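Local coordinates for protein methyltransferase (Streptomyces avermitilis, PDB 3GIW) that binds S-adenosyl-L-homocysteine and is probably an S-adenosylmethionine-dependent methyltransferase whose substrate is unknown, at residues 189-192 / 193-196; 140-143 / 144-147; 155-158 / 159-162; 82-85 / 86-89. All coordinates share one frame; numbering follows the deposited sequence. Where two conformers were deposited one is given.

All four contacts are local, each joining neighbouring four-residue segments, and they follow one another in series without nesting or crossing. Interaction 4 comes first, where strand 81-85 runs into the cofactor-site loop. Interaction 2 closes the bend that leads into helix 143-147; its Met140 and Ile146 pack on Ile85 of interaction 4. Interaction 3 turns the loop ahead of strand 163-167, with Val162 and Leu156 against the start of 82-85. Interaction 1, last along the chain, makes the turn before strand 195-201 and meets interaction 3 through Ser194 and Tyr195 at Val162. Pro189 of interaction 1 packs on Leu147 of interaction 2. Together they tie strand ends to loops and, through interaction 2, to helix 143-147.

Interaction 1 (189-192 / 193-196); sequences PLPS and GSYL
Pro191 to Ser194 form a type II beta turn, closed by a hydrogen bond from Ser194 N to Pro191 O that measures 3.0 Å with an N-H...O angle of 149°. Gly193 takes the third position with a positive phi, where a beta carbon would collide with Ser192 O. The side chain of Ser194 folds back over the turn it closes. Its OG stands anti to its own carbonyl carbon (chi1 -67°), which carries the hydroxyl to 2.7 Å from Pro191 O. That hydroxyl arrives in the carbonyl plane, on a lone pair, whereas the amide donor is tilted 25° from the plane; one carbonyl is thus gripped by two donors of the same residue. Ser194 OG also touches Leu190 CB at 3.4 Å and Pro191 CD at the same separation, and it accepts a bond from Val162 N. Ser192, whose beta carbon points away from 193-196, is held by Pro277 O at its OG. Glycine at the third position is characteristic of type II turns, and this one leads from the loop after helix 179-187 into strand 195-201 of the Rossmann-like sheet.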
# COMPACT_ATOMS: atom_id res chain seq x y z
N PRO A 189 5.51 -18.34 -1.49
CA PRO A 189 6.81 -18.74 -0.87
C PRO A 189 7.02 -18.34 0.58
O PRO A 189 8.05 -18.68 1.19
CB PRO A 189 7.84 -18.03 -1.75
CG PRO A 189 7.15 -16.84 -2.25
CD PRO A 189 5.72 -17.29 -2.50
N LEU A 190 6.09 -17.59 1.15
CA LEU A 190 6.26 -17.11 2.51
C LEU A 190 5.78 -18.25 3.42
O LEU A 190 4.81 -18.94 3.11
CB LEU A 190 5.48 -15.81 2.70
CG LEU A 190 5.81 -14.74 1.65
CD1 LEU A 190 5.10 -13.40 1.96
CD2 LEU A 190 7.30 -14.51 1.54
N PRO A 191 6.48 -18.49 4.52
CA PRO A 191 6.10 -19.60 5.41
C PRO A 191 4.84 -19.38 6.25
O PRO A 191 4.35 -18.26 6.41
CB PRO A 191 7.31 -19.74 6.34
CG PRO A 191 7.98 -18.44 6.27
CD PRO A 191 7.69 -17.79 4.97
N SER A 192 4.35 -20.47 6.83
CA SER A 192 3.34 -20.40 7.86
C SER A 192 3.74 -19.36 8.91
O SER A 192 4.91 -19.28 9.31
CB SER A 192 3.19 -21.78 8.50
OG SER A 192 2.61 -22.65 7.54
N GLY A 193 2.76 -18.54 9.31
CA GLY A 193 2.99 -17.46 10.28
C GLY A 193 3.27 -16.12 9.61
O GLY A 193 3.36 -15.09 10.29
N SER A 194 3.40 -16.14 8.29
CA SER A 194 3.48 -14.92 7.50
C SER A 194 2.11 -14.22 7.50
O SER A 194 1.09 -14.80 7.95
CB SER A 194 3.94 -15.23 6.07
OG SER A 194 5.28 -15.71 6.07
N TYR A 195 2.10 -12.96 7.05
CA TYR A 195 0.88 -12.15 6.99
C TYR A 195 0.71 -11.48 5.63
O TYR A 195 1.68 -11.24 4.89
CB TYR A 195 0.88 -11.07 8.08
CG TYR A 195 0.59 -11.59 9.49
CD1 TYR A 195 1.57 -12.25 10.24
CD2 TYR A 195 -0.65 -11.37 10.08
CE1 TYR A 195 1.33 -12.68 11.52
CE2 TYR A 195 -0.91 -11.82 11.37
CZ TYR A 195 0.08 -12.49 12.07
OH TYR A 195 -0.14 -12.95 13.37
N LEU A 196 -0.55 -11.18 5.30
CA LEU A 196 -0.94 -10.33 4.17
C LEU A 196 -1.67 -9.14 4.77
O LEU A 196 -2.61 -9.32 5.54
CB LEU A 196 -1.85 -11.10 3.23
CG LEU A 196 -2.42 -10.28 2.06
CD1 LEU A 196 -1.35 -9.72 1.11
CD2 LEU A 196 -3.44 -11.13 1.25

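Interaction 2 (140-143 / 144-147); sequences MLDP and ASIL
Ser145 turns its hydroxyl back onto the carbonyl of Asp142. OG sits between its own backbone N and carbonyl carbon (chi1 70°), the rotamer that lets it reach Asp142 O at 2.6 Å, within the carbonyl plane. Ser145 N makes a second, weak bond to that oxygen, so the side chain supplies the firmer hold. The carboxylate of Asp142 lies alongside: swung to the far side of CB from its own amide N (chi1 -175°), it rests its OD2 3.6 Å from Ser145 CB, while OD1 lies 3.7 Å from Ala144 CB.

One residue on, Pro143 O takes a nearly straight bond from Leu147 N (2.8 Å, N-H...O 169°), the i to i+4 spacing of an alpha helix; Ile146 N makes a weak hydrogen bond to the same carbonyl. Leu147 bends its side chain over this acceptor, CG coming to 3.3 Å from Pro143 O, and its CD1 meets Pro143 CB in a looser apolar contact. Ile146 sends its extended CG1-CD1 branch back toward the start of the bend, where CD1 ends 3.9 Å from Met140 CA. Met140, deposited as selenomethionine, belongs to the S-adenosyl-L-homocysteine site, and its backbone N is hydrogen-bonded to a glycerol, probably from the crystallisation liquor.

Helix 143-147 has contacts on both the sheet and helix 179-187: Ile146 packs on Leu83 and Ile85 of strand 81-85, while Pro143 and Leu147 lie on Arg185 of helix 179-187, Pro143 also touching Leu186.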
# COMPACT_ATOMS: atom_id res chain seq x y z
N MSE A 140 4.64 -5.81 -10.17
CA MSE A 140 3.98 -6.93 -9.50
C MSE A 140 3.33 -7.93 -10.47
O MSE A 140 3.05 -9.06 -10.10
CB MSE A 140 2.97 -6.45 -8.45
CG MSE A 140 1.76 -5.74 -9.01
SE MSE A 140 0.70 -4.81 -7.66
CE MSE A 140 0.04 -5.81 -6.88
N LEU A 141 3.15 -7.52 -11.72
CA LEU A 141 2.71 -8.46 -12.77
C LEU A 141 3.71 -9.59 -13.07
O LEU A 141 3.36 -10.59 -13.70
CB LEU A 141 2.38 -7.68 -14.04
CG LEU A 141 1.22 -6.69 -13.88
CD1 LEU A 141 0.96 -5.89 -15.14
CD2 LEU A 141 -0.04 -7.42 -13.45
N ASP A 142 4.96 -9.43 -12.63
CA ASP A 142 5.97 -10.45 -12.76
C ASP A 142 6.51 -10.78 -11.37
O ASP A 142 7.58 -10.33 -10.98
CB ASP A 142 7.10 -9.96 -13.67
CG ASP A 142 8.16 -11.02 -13.96
OD1 ASP A 142 8.06 -12.17 -13.47
OD2 ASP A 142 9.11 -10.68 -14.67
N PRO A 143 5.73 -11.53 -10.58
CA PRO A 143 6.26 -11.96 -9.28
C PRO A 143 7.70 -12.53 -9.21
O PRO A 143 8.37 -12.31 -8.19
CB PRO A 143 5.22 -12.98 -8.79
CG PRO A 143 3.92 -12.54 -9.49
CD PRO A 143 4.33 -11.96 -10.80
N ALA A 144 8.18 -13.27 -10.22
CA ALA A 144 9.57 -13.80 -10.21
C ALA A 144 10.65 -12.72 -10.15
O ALA A 144 11.68 -12.87 -9.45
CB ALA A 144 9.83 -14.72 -11.42
N SER A 145 10.44 -11.64 -10.89
CA SER A 145 11.34 -10.48 -10.85
C SER A 145 11.49 -9.88 -9.43
O SER A 145 12.50 -9.25 -9.14
CB SER A 145 10.85 -9.38 -11.82
OG SER A 145 9.66 -8.77 -11.39
N ILE A 146 10.47 -10.06 -8.59
CA ILE A 146 10.50 -9.64 -7.22
C ILE A 146 11.13 -10.74 -6.39
O ILE A 146 12.10 -10.51 -5.71
CB ILE A 146 9.08 -9.26 -6.72
CG1 ILE A 146 8.53 -8.08 -7.56
CG2 ILE A 146 9.09 -8.97 -5.24
CD1 ILE A 146 7.08 -7.68 -7.32
N LEU A 147 10.55 -11.94 -6.45
CA LEU A 147 10.92 -13.02 -5.51
C LEU A 147 12.36 -13.55 -5.70
O LEU A 147 13.01 -13.97 -4.74
CB LEU A 147 9.90 -14.17 -5.61
CG LEU A 147 8.45 -13.83 -5.25
CD1 LEU A 147 7.46 -14.95 -5.62
CD2 LEU A 147 8.39 -13.50 -3.80

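Interaction 3 (155-158 / 159-162); sequences TLDL and TRPV
Asp157 opens the turn and braces it with both carboxylate oxygens. OD1 is the tight end: Thr159 OG1 donates to it at 2.6 Å on the syn side, and Thr159 N at 2.9 Å on the anti side, both from the same face of the carboxylate plane. The bond from Thr159 N closes an Asx turn, set inside a type I beta turn whose own bond runs from Arg160 N to Asp157 O (3.1 Å). Asp157 reaches this place because its CG is turned opposite its own amide N (chi1 177°), bringing the carboxylate over the bend.

OD2 serves the solvent side. Arg160 NE reaches it at 3.0 Å in a salt bridge; OD2 lies at the edge of the guanidinium, near its plane, yet NE arrives from above the carboxylate, 48° out of plane. With the two planes 82° apart, this is a single-point bridge and not a side-by-side pairing, carried by an exposed arginine. A leucine in place of Asp157 would probably leave Thr159 N and its hydroxyl without their shared acceptor and the Arg160 guanidinium without its charged mate in this turn.

The apolar contacts are looser: Leu158 CD2 meets Val162 CG2 at 4.0 Å, and Leu156 CD1 stands 4.4 Å from Val162 CG1, Leu156 and Val162 being the buried ones.

These side chains connect the loop to the sheet, Leu156 lying on Arg107 and Val109 of strand 107-112 and Val162 on Gln81 and Leu83 of strand 81-85, while Leu158 and Val162 both touch Leu190 in the loop after helix 179-187.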
# COMPACT_ATOMS: atom_id res chain seq x y z
N THR A 155 18.32 -9.84 1.56
CA THR A 155 17.74 -9.07 2.64
C THR A 155 16.84 -9.93 3.51
O THR A 155 17.00 -9.94 4.72
CB THR A 155 17.00 -7.83 2.07
OG1 THR A 155 17.95 -7.04 1.31
CG2 THR A 155 16.43 -6.94 3.19
N LEU A 156 15.88 -10.64 2.90
CA LEU A 156 14.91 -11.47 3.59
C LEU A 156 15.31 -12.95 3.60
O LEU A 156 15.92 -13.45 2.65
CB LEU A 156 13.54 -11.33 2.96
CG LEU A 156 12.98 -9.91 2.81
CD1 LEU A 156 11.58 -9.97 2.18
CD2 LEU A 156 13.04 -9.16 4.15
N ASP A 157 14.92 -13.63 4.67
CA ASP A 157 15.03 -15.08 4.80
C ASP A 157 13.64 -15.65 4.61
O ASP A 157 12.77 -15.55 5.49
CB ASP A 157 15.56 -15.39 6.19
CG ASP A 157 15.66 -16.86 6.49
OD1 ASP A 157 15.10 -17.70 5.75
OD2 ASP A 157 16.32 -17.21 7.52
N LEU A 158 13.36 -16.23 3.46
CA LEU A 158 12.00 -16.70 3.16
C LEU A 158 11.62 -18.03 3.83
O LEU A 158 10.53 -18.57 3.58
CB LEU A 158 11.76 -16.77 1.65
CG LEU A 158 11.97 -15.44 0.88
CD1 LEU A 158 11.55 -15.66 -0.58
CD2 LEU A 158 11.19 -14.30 1.54
N THR A 159 12.50 -18.52 4.71
CA THR A 159 12.14 -19.61 5.62
C THR A 159 11.64 -19.13 6.98
O THR A 159 11.31 -19.94 7.86
CB THR A 159 13.31 -20.62 5.82
OG1 THR A 159 14.33 -20.06 6.66
CG2 THR A 159 13.94 -21.07 4.46
N ARG A 160 11.52 -17.82 7.14
CA ARG A 160 10.98 -17.23 8.38
C ARG A 160 9.84 -16.29 8.03
O ARG A 160 9.76 -15.84 6.90
CB ARG A 160 12.07 -16.50 9.18
CG ARG A 160 13.13 -17.47 9.71
CD ARG A 160 14.39 -16.76 10.15
NE ARG A 160 15.49 -17.71 10.31
CZ ARG A 160 15.63 -18.51 11.36
NH1 ARG A 160 14.73 -18.49 12.32
NH2 ARG A 160 16.66 -19.36 11.42
N PRO A 161 8.90 -16.03 8.96
CA PRO A 161 7.73 -15.24 8.61
C PRO A 161 8.06 -13.88 8.00
O PRO A 161 8.97 -13.17 8.42
CB PRO A 161 6.98 -15.11 9.94
CG PRO A 161 7.42 -16.33 10.72
CD PRO A 161 8.86 -16.50 10.36
N VAL A 162 7.22 -13.51 7.04
CA VAL A 162 7.27 -12.22 6.35
C VAL A 162 5.84 -11.62 6.31
O VAL A 162 4.88 -12.37 6.13
CB VAL A 162 7.75 -12.42 4.89
CG1 VAL A 162 7.74 -11.13 4.09
CG2 VAL A 162 9.20 -13.00 4.81

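Interaction 4 (82-85 / 86-89); sequences FLDI and GTGI
Asp84 and Thr87 meet at about a right angle where strand 81-85 ends and the chain bends into the following loop. Thr87 OG1 donates to Asp84 OD2 at 2.9 Å, coming from above the carboxylate, 43° out of its plane. Two torsions bring the groups together across the bend: CG of Asp84 is anti to the backbone N (chi1 -173°), and OG1 of Thr87 is anti to its carbonyl carbon (chi1 -63°). Thr87 CA comes to 3.4 Å from the same OD2, so the threonine lies across the oxygen with backbone as well as hydroxyl. A water donates to OD2 at 2.6 Å and makes a weak bond to Thr87 O.

Between them Gly86 has a positive phi at which a beta carbon would strike Ile85 O. Ile85 directs its beta carbon away from 86-89, and its side chain packs on Met140 of the S-adenosyl-L-homocysteine site; Gly88 N bonds Asp112 OD2, another residue of that site. The run Asp-Ile-Gly-Thr-Gly is consistent with the first, glycine-rich motif of Rossmann-fold methyltransferases.

The carboxylate is buried, OD1 being bonded to Thr165 OG1, while Thr87 OG1 also accepts from Val111 N. An alanine at Asp84 is likely to leave Thr87 OG1, the water and Thr165 OG1 without their carboxylate partner. These hydroxyls and the water probably ease the cost of burying a charge, tying three adjacent strands together beside the cofactor loop.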
# COMPACT_ATOMS: atom_id res chain seq x y z
N PHE A 82 9.49 -7.67 6.21
CA PHE A 82 8.40 -7.08 5.44
C PHE A 82 8.79 -6.99 3.97
O PHE A 82 9.92 -6.61 3.65
CB PHE A 82 8.09 -5.65 5.96
CG PHE A 82 7.65 -5.62 7.39
CD1 PHE A 82 8.58 -5.78 8.43
CD2 PHE A 82 6.31 -5.48 7.71
CE1 PHE A 82 8.18 -5.79 9.78
CE2 PHE A 82 5.92 -5.50 9.06
CZ PHE A 82 6.84 -5.64 10.06
N LEU A 83 7.83 -7.30 3.10
CA LEU A 83 7.92 -7.14 1.67
C LEU A 83 6.77 -6.20 1.23
O LEU A 83 5.61 -6.59 1.26
CB LEU A 83 7.81 -8.49 0.97
CG LEU A 83 7.87 -8.47 -0.56
CD1 LEU A 83 9.03 -7.69 -1.14
CD2 LEU A 83 7.86 -9.92 -1.13
N ASP A 84 7.14 -4.98 0.83
CA ASP A 84 6.18 -3.93 0.54
C ASP A 84 6.08 -3.72 -0.96
O ASP A 84 7.05 -3.30 -1.63
CB ASP A 84 6.63 -2.64 1.20
CG ASP A 84 5.60 -1.50 1.11
OD1 ASP A 84 4.39 -1.74 1.31
OD2 ASP A 84 6.03 -0.33 0.88
N ILE A 85 4.91 -4.01 -1.52
CA ILE A 85 4.69 -4.00 -2.96
C ILE A 85 3.92 -2.73 -3.33
O ILE A 85 2.78 -2.56 -2.89
CB ILE A 85 3.88 -5.25 -3.42
CG1 ILE A 85 4.55 -6.53 -2.92
CG2 ILE A 85 3.67 -5.22 -4.97
CD1 ILE A 85 5.92 -6.75 -3.42
N GLY A 86 4.52 -1.85 -4.11
CA GLY A 86 3.90 -0.55 -4.42
C GLY A 86 4.17 0.49 -3.34
O GLY A 86 3.27 1.12 -2.80
N THR A 87 5.44 0.67 -3.01
CA THR A 87 5.88 1.53 -1.92
C THR A 87 5.46 3.02 -2.07
O THR A 87 5.10 3.69 -1.06
CB THR A 87 7.40 1.43 -1.77
OG1 THR A 87 7.71 0.07 -1.40
CG2 THR A 87 7.96 2.44 -0.68
N GLY A 88 5.52 3.52 -3.27
CA GLY A 88 5.18 4.92 -3.52
C GLY A 88 6.31 5.85 -3.08
O GLY A 88 7.42 5.42 -2.78
N ILE A 89 6.00 7.14 -3.00
CA ILE A 89 6.97 8.17 -2.62
C ILE A 89 7.32 8.02 -1.14
O ILE A 89 6.41 7.98 -0.30
CB ILE A 89 6.39 9.61 -2.82
CG1 ILE A 89 5.88 9.85 -4.26
CG2 ILE A 89 7.41 10.65 -2.42
CD1 ILE A 89 6.90 9.55 -5.36
O HOH W 1 5.45 1.99 1.88